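Local coordinates for malonyl-CoA-[acyl-carrier-protein] transacylase (Coxiella burnetii, PDB 3TQE) that probably transfers the malonyl group from malonyl-CoA to holo-acyl carrier protein, the step that supplies malonyl-ACP for fatty acid synthesis, at residues A[159-164]-A[204-208]; A[133-139]-A[171-177]; A[212-217]-A[252-256]. All blocks are in the same frame, centred on the assembly; numbering follows the deposited sequence.

Contact 1: residues A[159-164]-A[204-208]; sequences VVQPAN and SHCPL. With GLY (glycine), chain B.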
loop_
_atom_site.group_PDB
_atom_site.type_symbol
_atom_site.label_atom_id
_atom_site.label_comp_id
_atom_site.label_asym_id
_atom_site.label_seq_id
_atom_site.Cartn_x
_atom_site.Cartn_y
_atom_site.Cartn_z
ATOM N N VAL A 159 4.046 16.083 -17.186
ATOM C CA VAL A 159 3.789 15.815 -15.788
ATOM C C VAL A 159 4.950 15.033 -15.193
ATOM O O VAL A 159 5.356 14.003 -15.713
ATOM C CB VAL A 159 2.518 14.963 -15.621
ATOM C CG1 VAL A 159 2.312 14.557 -14.168
ATOM C CG2 VAL A 159 1.330 15.716 -16.117
ATOM N N VAL A 160 5.457 15.512 -14.079
ATOM C CA VAL A 160 6.375 14.737 -13.261
ATOM C C VAL A 160 6.344 15.331 -11.877
ATOM O O VAL A 160 6.495 16.523 -11.702
ATOM C CB VAL A 160 7.811 14.684 -13.823
ATOM C CG1 VAL A 160 8.373 16.094 -14.068
ATOM C CG2 VAL A 160 8.735 13.855 -12.923
ATOM N N GLN A 161 6.082 14.497 -10.885
ATOM C CA GLN A 161 5.993 14.983 -9.535
ATOM C C GLN A 161 6.197 13.896 -8.525
ATOM O O GLN A 161 6.096 12.736 -8.855
ATOM C CB GLN A 161 4.654 15.634 -9.284
ATOM C CG GLN A 161 3.455 14.841 -9.607
ATOM C CD GLN A 161 2.216 15.755 -9.647
ATOM O OE1 GLN A 161 2.056 16.593 -10.553
ATOM N NE2 GLN A 161 1.366 15.607 -8.678
ATOM N N PRO A 162 6.458 14.282 -7.271
ATOM C CA PRO A 162 6.499 13.305 -6.200
ATOM C C PRO A 162 5.181 12.533 -6.108
ATOM O O PRO A 162 4.111 13.111 -6.215
ATOM C CB PRO A 162 6.767 14.164 -4.956
ATOM C CG PRO A 162 7.499 15.377 -5.486
ATOM C CD PRO A 162 6.806 15.632 -6.792
ATOM N N ALA A 163 5.315 11.235 -5.951
ATOM C CA ALA A 163 4.217 10.282 -6.001
ATOM C C ALA A 163 4.151 9.472 -4.726
ATOM O O ALA A 163 3.066 9.235 -4.202
ATOM C CB ALA A 163 4.366 9.376 -7.173
ATOM N N ASN A 164 5.286 8.984 -4.237
ATOM C CA ASN A 164 5.291 8.291 -2.953
ATOM C C ASN A 164 6.345 8.935 -2.090
ATOM O O ASN A 164 7.527 8.933 -2.457
ATOM C CB ASN A 164 5.680 6.820 -3.045
ATOM C CG ASN A 164 4.725 5.947 -3.801
ATOM O OD1 ASN A 164 3.581 6.277 -4.054
ATOM N ND2 ASN A 164 5.215 4.740 -4.115
ATOM N N SER A 204 1.383 6.146 -11.166
ATOM C CA SER A 204 0.372 6.337 -10.142
ATOM C C SER A 204 0.636 7.586 -9.314
ATOM O O SER A 204 1.737 8.135 -9.327
ATOM C CB SER A 204 0.290 5.090 -9.259
ATOM O OG SER A 204 1.538 4.764 -8.699
ATOM N N HIS A 205 -0.402 8.046 -8.625
ATOM C CA HIS A 205 -0.312 9.143 -7.693
ATOM C C HIS A 205 0.148 10.410 -8.323
ATOM O O HIS A 205 0.958 11.114 -7.754
ATOM C CB HIS A 205 0.583 8.753 -6.522
ATOM C CG HIS A 205 0.106 7.520 -5.874
ATOM N ND1 HIS A 205 -1.125 7.450 -5.275
ATOM C CD2 HIS A 205 0.621 6.272 -5.825
ATOM C CE1 HIS A 205 -1.331 6.213 -4.850
ATOM N NE2 HIS A 205 -0.296 5.478 -5.196
ATOM N N CYS A 206 -0.404 10.682 -9.495
ATOM C CA CYS A 206 -0.173 11.926 -10.176
ATOM C C CYS A 206 -1.362 12.209 -11.044
ATOM O O CYS A 206 -2.216 11.356 -11.218
ATOM C CB CYS A 206 1.136 11.877 -10.975
ATOM S SG CYS A 206 1.103 11.065 -12.556
ATOM N N PRO A 207 -1.435 13.405 -11.619
ATOM C CA PRO A 207 -2.615 13.759 -12.390
ATOM C C PRO A 207 -2.876 12.910 -13.626
ATOM O O PRO A 207 -3.996 12.899 -14.128
ATOM C CB PRO A 207 -2.327 15.209 -12.779
ATOM C CG PRO A 207 -1.509 15.702 -11.692
ATOM C CD PRO A 207 -0.622 14.591 -11.315
ATOM N N LEU A 208 -1.893 12.154 -14.099
ATOM C CA LEU A 208 -2.164 11.240 -15.198
ATOM C C LEU A 208 -3.155 10.148 -14.852
ATOM O O LEU A 208 -3.707 9.517 -15.736
ATOM C CB LEU A 208 -0.888 10.600 -15.710
ATOM C CG LEU A 208 0.115 11.597 -16.266
ATOM C CD1 LEU A 208 1.306 10.823 -16.754
ATOM C CD2 LEU A 208 -0.515 12.435 -17.383
HETATM N N GLY B . 1.820 2.801 -6.223
HETATM C CA GLY B . 1.017 1.536 -6.269
HETATM C C GLY B . -0.473 1.788 -6.416
HETATM O O GLY B . -1.345 0.958 -6.086
HETATM O OXT GLY B . -0.848 2.860 -6.862
#
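Gln161 and Pro207 approach each other from opposite directions, the flat amide of one meeting the ring of the other. Pro207 CD lies almost equally far from the three amide atoms: 3.4 Å from Gln161 OE1, and scarcely more from Gln161 CD and NE2. A chi1 of 53°, squeezing Gln161 CG between its own backbone N and carbonyl carbon, sets CG 4.0 Å from Cys206 CB, and the extended chain beyond carries the amide on to Pro207. Two residues earlier, Val159 forks over the turn. Its CG1 rests against Cys206 SG at 4.0 Å, while its CG2 slides past Leu208 CD2, the two side chains running in opposite senses. Within the turn, Leu208 N donates a long hydrogen bond to Cys206 SG (3.5 Å).

At the other end, His205 CB sits 3.4 Å from Ala163 O, and Ala163 CB turns to Ser204 O at 3.6 Å. The imidazole points toward the bound glycine, whose N lies at the ring edge, in its plane, and donates to Ser204 OG. Glycine OXT approaches obliquely, 3.2 Å from His205 NE2. Across the segments the contact is van der Waals in character. Polar partners come from outside: Ser174 OG bonds Ser204 O, while Gln254 O at ND1 and Ser96 OG at NE2 hold the imidazole, consistent with a Ser-His dyad supported by a backbone carbonyl.

Contact 2: residues A[133-139]-A[171-177]; sequences EGAMGAI and TVISGHS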
loop_
_atom_site.group_PDB
_atom_site.type_symbol
_atom_site.label_atom_id
_atom_site.label_comp_id
_atom_site.label_asym_id
_atom_site.label_seq_id
_atom_site.Cartn_x
_atom_site.Cartn_y
_atom_site.Cartn_z
ATOM N N GLU A 133 4.128 5.489 -22.063
ATOM C CA GLU A 133 4.070 6.942 -21.951
ATOM C C GLU A 133 4.246 7.436 -20.532
ATOM O O GLU A 133 4.491 8.623 -20.304
ATOM C CB GLU A 133 2.782 7.492 -22.550
ATOM C CG GLU A 133 2.764 7.259 -24.073
ATOM C CD GLU A 133 1.618 7.920 -24.800
ATOM O OE1 GLU A 133 0.865 8.700 -24.177
ATOM O OE2 GLU A 133 1.483 7.657 -26.022
ATOM N N GLY A 134 4.107 6.531 -19.576
ATOM C CA GLY A 134 4.267 6.898 -18.176
ATOM C C GLY A 134 5.420 6.143 -17.551
ATOM O O GLY A 134 5.910 5.127 -18.062
ATOM N N ALA A 135 5.839 6.627 -16.402
ATOM C CA ALA A 135 6.897 5.984 -15.658
ATOM C C ALA A 135 6.865 6.434 -14.209
ATOM O O ALA A 135 6.235 7.419 -13.854
ATOM C CB ALA A 135 8.276 6.309 -16.272
HETATM N N MSE A 136 7.577 5.668 -13.395
HETATM C CA MSE A 136 7.873 6.034 -12.031
HETATM C C MSE A 136 9.332 5.827 -11.807
HETATM O O MSE A 136 9.964 4.982 -12.442
HETATM C CB MSE A 136 7.072 5.197 -11.026
HETATM C CG MSE A 136 5.587 5.323 -11.209
HETATM SE SE MSE A 136 4.528 4.527 -9.818
HETATM C CE MSE A 136 4.669 5.945 -8.551
ATOM N N GLY A 137 9.871 6.597 -10.889
ATOM C CA GLY A 137 11.272 6.537 -10.565
ATOM C C GLY A 137 11.535 6.788 -9.104
ATOM O O GLY A 137 10.882 7.592 -8.487
ATOM N N ALA A 138 12.535 6.107 -8.580
ATOM C CA ALA A 138 12.935 6.231 -7.202
ATOM C C ALA A 138 14.139 7.111 -7.088
ATOM O O ALA A 138 15.099 6.942 -7.842
ATOM C CB ALA A 138 13.266 4.868 -6.665
ATOM N N ILE A 139 14.091 8.032 -6.137
ATOM C CA ILE A 139 15.191 8.928 -5.856
ATOM C C ILE A 139 15.557 8.738 -4.403
ATOM O O ILE A 139 14.702 8.866 -3.526
ATOM C CB ILE A 139 14.828 10.374 -6.100
ATOM C CG1 ILE A 139 14.443 10.575 -7.567
ATOM C CG2 ILE A 139 15.989 11.274 -5.730
ATOM C CD1 ILE A 139 13.934 11.948 -7.873
ATOM N N THR A 171 12.035 9.016 -2.181
ATOM C CA THR A 171 10.813 9.510 -2.774
ATOM C C THR A 171 10.696 8.852 -4.124
ATOM O O THR A 171 11.677 8.756 -4.836
ATOM C CB THR A 171 10.853 11.064 -2.942
ATOM O OG1 THR A 171 10.955 11.713 -1.658
ATOM C CG2 THR A 171 9.623 11.609 -3.672
ATOM N N VAL A 172 9.497 8.454 -4.493
ATOM C CA VAL A 172 9.198 7.990 -5.851
ATOM C C VAL A 172 8.466 9.097 -6.569
ATOM O O VAL A 172 7.574 9.722 -6.016
ATOM C CB VAL A 172 8.340 6.724 -5.842
ATOM C CG1 VAL A 172 8.019 6.274 -7.244
ATOM C CG2 VAL A 172 9.040 5.616 -5.057
ATOM N N ILE A 173 8.923 9.385 -7.783
ATOM C CA ILE A 173 8.264 10.324 -8.663
ATOM C C ILE A 173 7.515 9.584 -9.757
ATOM O O ILE A 173 7.784 8.432 -10.043
ATOM C CB ILE A 173 9.261 11.342 -9.260
ATOM C CG1 ILE A 173 10.297 10.669 -10.171
ATOM C CG2 ILE A 173 9.919 12.121 -8.114
ATOM C CD1 ILE A 173 11.162 11.671 -11.012
ATOM N N SER A 174 6.558 10.264 -10.346
ATOM C CA SER A 174 5.677 9.693 -11.324
ATOM C C SER A 174 5.330 10.727 -12.374
ATOM O O SER A 174 5.268 11.903 -12.064
ATOM C CB SER A 174 4.404 9.278 -10.600
ATOM O OG SER A 174 3.592 8.547 -11.456
ATOM N N GLY A 175 5.065 10.272 -13.585
ATOM C CA GLY A 175 4.568 11.151 -14.620
ATOM C C GLY A 175 4.855 10.597 -15.990
ATOM O O GLY A 175 4.967 9.395 -16.195
ATOM N N HIS A 176 4.968 11.501 -16.935
ATOM C CA HIS A 176 5.339 11.092 -18.263
ATOM C C HIS A 176 6.727 10.512 -18.281
ATOM O O HIS A 176 7.615 11.014 -17.591
ATOM C CB HIS A 176 5.303 12.272 -19.200
ATOM C CG HIS A 176 3.926 12.740 -19.487
ATOM N ND1 HIS A 176 3.433 13.937 -19.023
ATOM C CD2 HIS A 176 2.927 12.160 -20.193
ATOM C CE1 HIS A 176 2.186 14.075 -19.438
ATOM N NE2 HIS A 176 1.866 13.021 -20.169
ATOM N N SER A 177 6.923 9.497 -19.103
ATOM C CA SER A 177 8.164 8.758 -19.079
ATOM C C SER A 177 9.362 9.647 -19.359
ATOM O O SER A 177 10.376 9.542 -18.698
ATOM C CB SER A 177 8.151 7.602 -20.052
ATOM O OG SER A 177 7.762 8.029 -21.284
#
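Met136, modelled as selenomethionine, leaves the strand with CG beside its backbone N (chi1 -59°) and bends at chi3 (81°), which swings CE back over the neighbouring strand to Val172 CG1 at 3.6 Å. Val172 CG1, anti to its backbone N, is the branch that CE touches, and it also lies 3.4 Å from Gly137 O. On the other face of the sheet Ile139 CD1 reaches Ile173 CG2 at 4.0 Å. Gly137, paired opposite Ile173, has no side chain, and Ile173 CG1 lies over it, 3.6 Å from Gly137 O.

The strands run antiparallel, their axes 158° apart, and paired backbone bonds set the register. Gly137 and Ile173 bond both ways, the Ile173 N to Gly137 O arm measuring 2.7 Å; Ile139 pairs likewise with Thr171, and Ala135 with Gly175. Beyond the corner that the chain turns at Gly175, Ser177 N binds Glu133 O at 2.8 Å, from above the carbonyl plane, and the first turn of helix 177-189 is tied to the strand's start.

Strand 134-140 is flanked by strand 194-197, and 170-174 by 160-167. Helices 144-155 and 177-189 pack on Ile139 and Ile173, whereas Met136 faces Ala163 and Ser204.

Contact 3: residues A[212-217]-A[252-256]; sequences AADRLA and IKQLV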
loop_
_atom_site.group_PDB
_atom_site.type_symbol
_atom_site.label_atom_id
_atom_site.label_comp_id
_atom_site.label_asym_id
_atom_site.label_seq_id
_atom_site.Cartn_x
_atom_site.Cartn_y
_atom_site.Cartn_z
ATOM N N ALA A 212 -8.542 7.400 -14.558
ATOM C CA ALA A 212 -8.835 6.251 -13.721
ATOM C C ALA A 212 -9.635 6.653 -12.503
ATOM O O ALA A 212 -10.532 5.939 -12.090
ATOM C CB ALA A 212 -7.544 5.595 -13.291
ATOM N N ALA A 213 -9.297 7.784 -11.926
ATOM C CA ALA A 213 -9.988 8.276 -10.759
ATOM C C ALA A 213 -11.454 8.528 -11.104
ATOM O O ALA A 213 -12.349 8.220 -10.322
ATOM C CB ALA A 213 -9.347 9.527 -10.258
ATOM N N ASP A 214 -11.700 9.099 -12.275
ATOM C CA ASP A 214 -13.061 9.377 -12.683
ATOM C C ASP A 214 -13.864 8.098 -12.801
ATOM O O ASP A 214 -15.029 8.055 -12.411
ATOM C CB ASP A 214 -13.087 10.117 -14.001
ATOM C CG ASP A 214 -12.518 11.536 -13.896
ATOM O OD1 ASP A 214 -12.365 12.062 -12.775
ATOM O OD2 ASP A 214 -12.215 12.120 -14.960
ATOM N N ARG A 215 -13.248 7.055 -13.323
ATOM C CA ARG A 215 -13.917 5.778 -13.472
ATOM C C ARG A 215 -14.134 5.127 -12.127
ATOM O O ARG A 215 -15.229 4.634 -11.827
ATOM C CB ARG A 215 -13.142 4.871 -14.398
ATOM C CG ARG A 215 -13.118 5.391 -15.810
ATOM C CD ARG A 215 -12.200 4.574 -16.651
ATOM N NE ARG A 215 -12.778 3.291 -17.013
ATOM C CZ ARG A 215 -12.125 2.309 -17.630
ATOM N NH1 ARG A 215 -10.837 2.435 -17.940
ATOM N NH2 ARG A 215 -12.774 1.183 -17.936
ATOM N N LEU A 216 -13.102 5.135 -11.298
ATOM C CA LEU A 216 -13.233 4.489 -10.007
ATOM C C LEU A 216 -14.260 5.192 -9.144
ATOM O O LEU A 216 -14.902 4.549 -8.318
ATOM C CB LEU A 216 -11.883 4.421 -9.303
ATOM C CG LEU A 216 -11.850 3.418 -8.134
ATOM C CD1 LEU A 216 -12.064 1.976 -8.636
ATOM C CD2 LEU A 216 -10.538 3.591 -7.423
ATOM N N ALA A 217 -14.412 6.504 -9.310
ATOM C CA ALA A 217 -15.357 7.239 -8.489
ATOM C C ALA A 217 -16.756 6.715 -8.700
ATOM O O ALA A 217 -17.552 6.693 -7.780
ATOM C CB ALA A 217 -15.280 8.710 -8.787
ATOM N N ILE A 252 -10.456 8.294 -3.806
ATOM C CA ILE A 252 -10.369 8.739 -5.181
ATOM C C ILE A 252 -9.205 9.717 -5.328
ATOM O O ILE A 252 -8.421 9.635 -6.258
ATOM C CB ILE A 252 -11.694 9.340 -5.635
ATOM C CG1 ILE A 252 -12.786 8.252 -5.640
ATOM C CG2 ILE A 252 -11.538 10.007 -6.987
ATOM C CD1 ILE A 252 -12.463 7.023 -6.472
ATOM N N LYS A 253 -9.072 10.643 -4.393
ATOM C CA LYS A 253 -7.967 11.601 -4.443
ATOM C C LYS A 253 -6.615 10.917 -4.339
ATOM O O LYS A 253 -5.639 11.394 -4.879
ATOM C CB LYS A 253 -8.140 12.654 -3.353
ATOM C CG LYS A 253 -7.240 13.886 -3.511
ATOM C CD LYS A 253 -7.538 14.931 -2.413
ATOM C CE LYS A 253 -6.688 16.183 -2.579
ATOM N NZ LYS A 253 -7.023 17.241 -1.559
ATOM N N GLN A 254 -6.568 9.793 -3.637
ATOM C CA GLN A 254 -5.344 9.041 -3.483
ATOM C C GLN A 254 -4.695 8.743 -4.807
ATOM O O GLN A 254 -3.486 8.708 -4.890
ATOM C CB GLN A 254 -5.658 7.722 -2.754
ATOM C CG GLN A 254 -4.461 6.938 -2.326
ATOM C CD GLN A 254 -4.765 5.451 -2.219
ATOM O OE1 GLN A 254 -5.329 4.840 -3.116
ATOM N NE2 GLN A 254 -4.350 4.865 -1.134
ATOM N N LEU A 255 -5.503 8.517 -5.835
ATOM C CA LEU A 255 -5.018 8.082 -7.128
ATOM C C LEU A 255 -4.178 9.149 -7.788
ATOM O O LEU A 255 -3.311 8.831 -8.584
ATOM C CB LEU A 255 -6.172 7.733 -8.043
ATOM C CG LEU A 255 -6.978 6.523 -7.600
ATOM C CD1 LEU A 255 -8.339 6.517 -8.313
ATOM C CD2 LEU A 255 -6.176 5.270 -7.826
ATOM N N VAL A 256 -4.472 10.403 -7.494
ATOM C CA VAL A 256 -3.858 11.520 -8.206
ATOM C C VAL A 256 -2.938 12.373 -7.360
ATOM O O VAL A 256 -2.401 13.370 -7.854
ATOM C CB VAL A 256 -4.926 12.389 -8.891
ATOM C CG1 VAL A 256 -5.621 11.609 -9.973
ATOM C CG2 VAL A 256 -5.939 12.934 -7.866
#
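Leu255 presses one methyl onto the backbone of Ala213, with CD1 3.4 Å from Ala213 CA and only slightly farther from its CB. Ile252 makes the matching move one turn along: its CD1 lies 3.5 Å from Ala217 N and 3.9 Å from Leu216 CB, and its CG2 branch reaches back to Ala213 CB at 4.0 Å. Small alanines thus let branched side chains come close to the main chain of helix 210-220. Leu216 fills the angle between the two. With CG anti to the backbone N (chi1 -164°), it sends CD2 to Leu255 CD1 at 3.8 Å, the two side chains crossing at about a right angle. Val256 CG1 closes the edge more loosely against Ala213 CB. All side-chain pairs across the interface are apolar, with no hydrogen bond between the segments.

A second shell holds these groups in place. Leu216 backs onto Leu117 and Tyr100, and Leu255 onto Arg121 and Met125. The neighbouring Gln254 is gripped at its amide, OE1 by Arg121 NH2 and NE2 by Ser96 O, which links this part of the chain to the predicted active-site serine, Ser96. Helices 210-220 and 244-254 therefore meet over helices 111-128 and 97-105, with Ile220 and Gln210 of helix 210-220 touching Ile252 and Val256.

In the fold
Contact 1 holds the predicted catalytic His205, and contacts 2 and 3 come within about 5 and 6 Å of its side chain through those of Met136 and Leu255. Contacts 1 and 2, centres 7 Å apart, share the mixed sheet: Ala163 N lies 2.7 Å from Val172 O and Val159 O 2.8 Å from His176 N, both probable hydrogen bonds, and a classic beta bulge places Ala163 and Asn164 opposite Val172. Contact 3 belongs to the helical part, its centre 13 Å from that of contact 1, yet the two join where His205 ND1 comes 2.7 Å from Gln254 O. Contacts 2 and 3 do not touch, so 204-208 bridges sheet and helices. The glycine is hydrogen-bonded to Ser204 and Arg121.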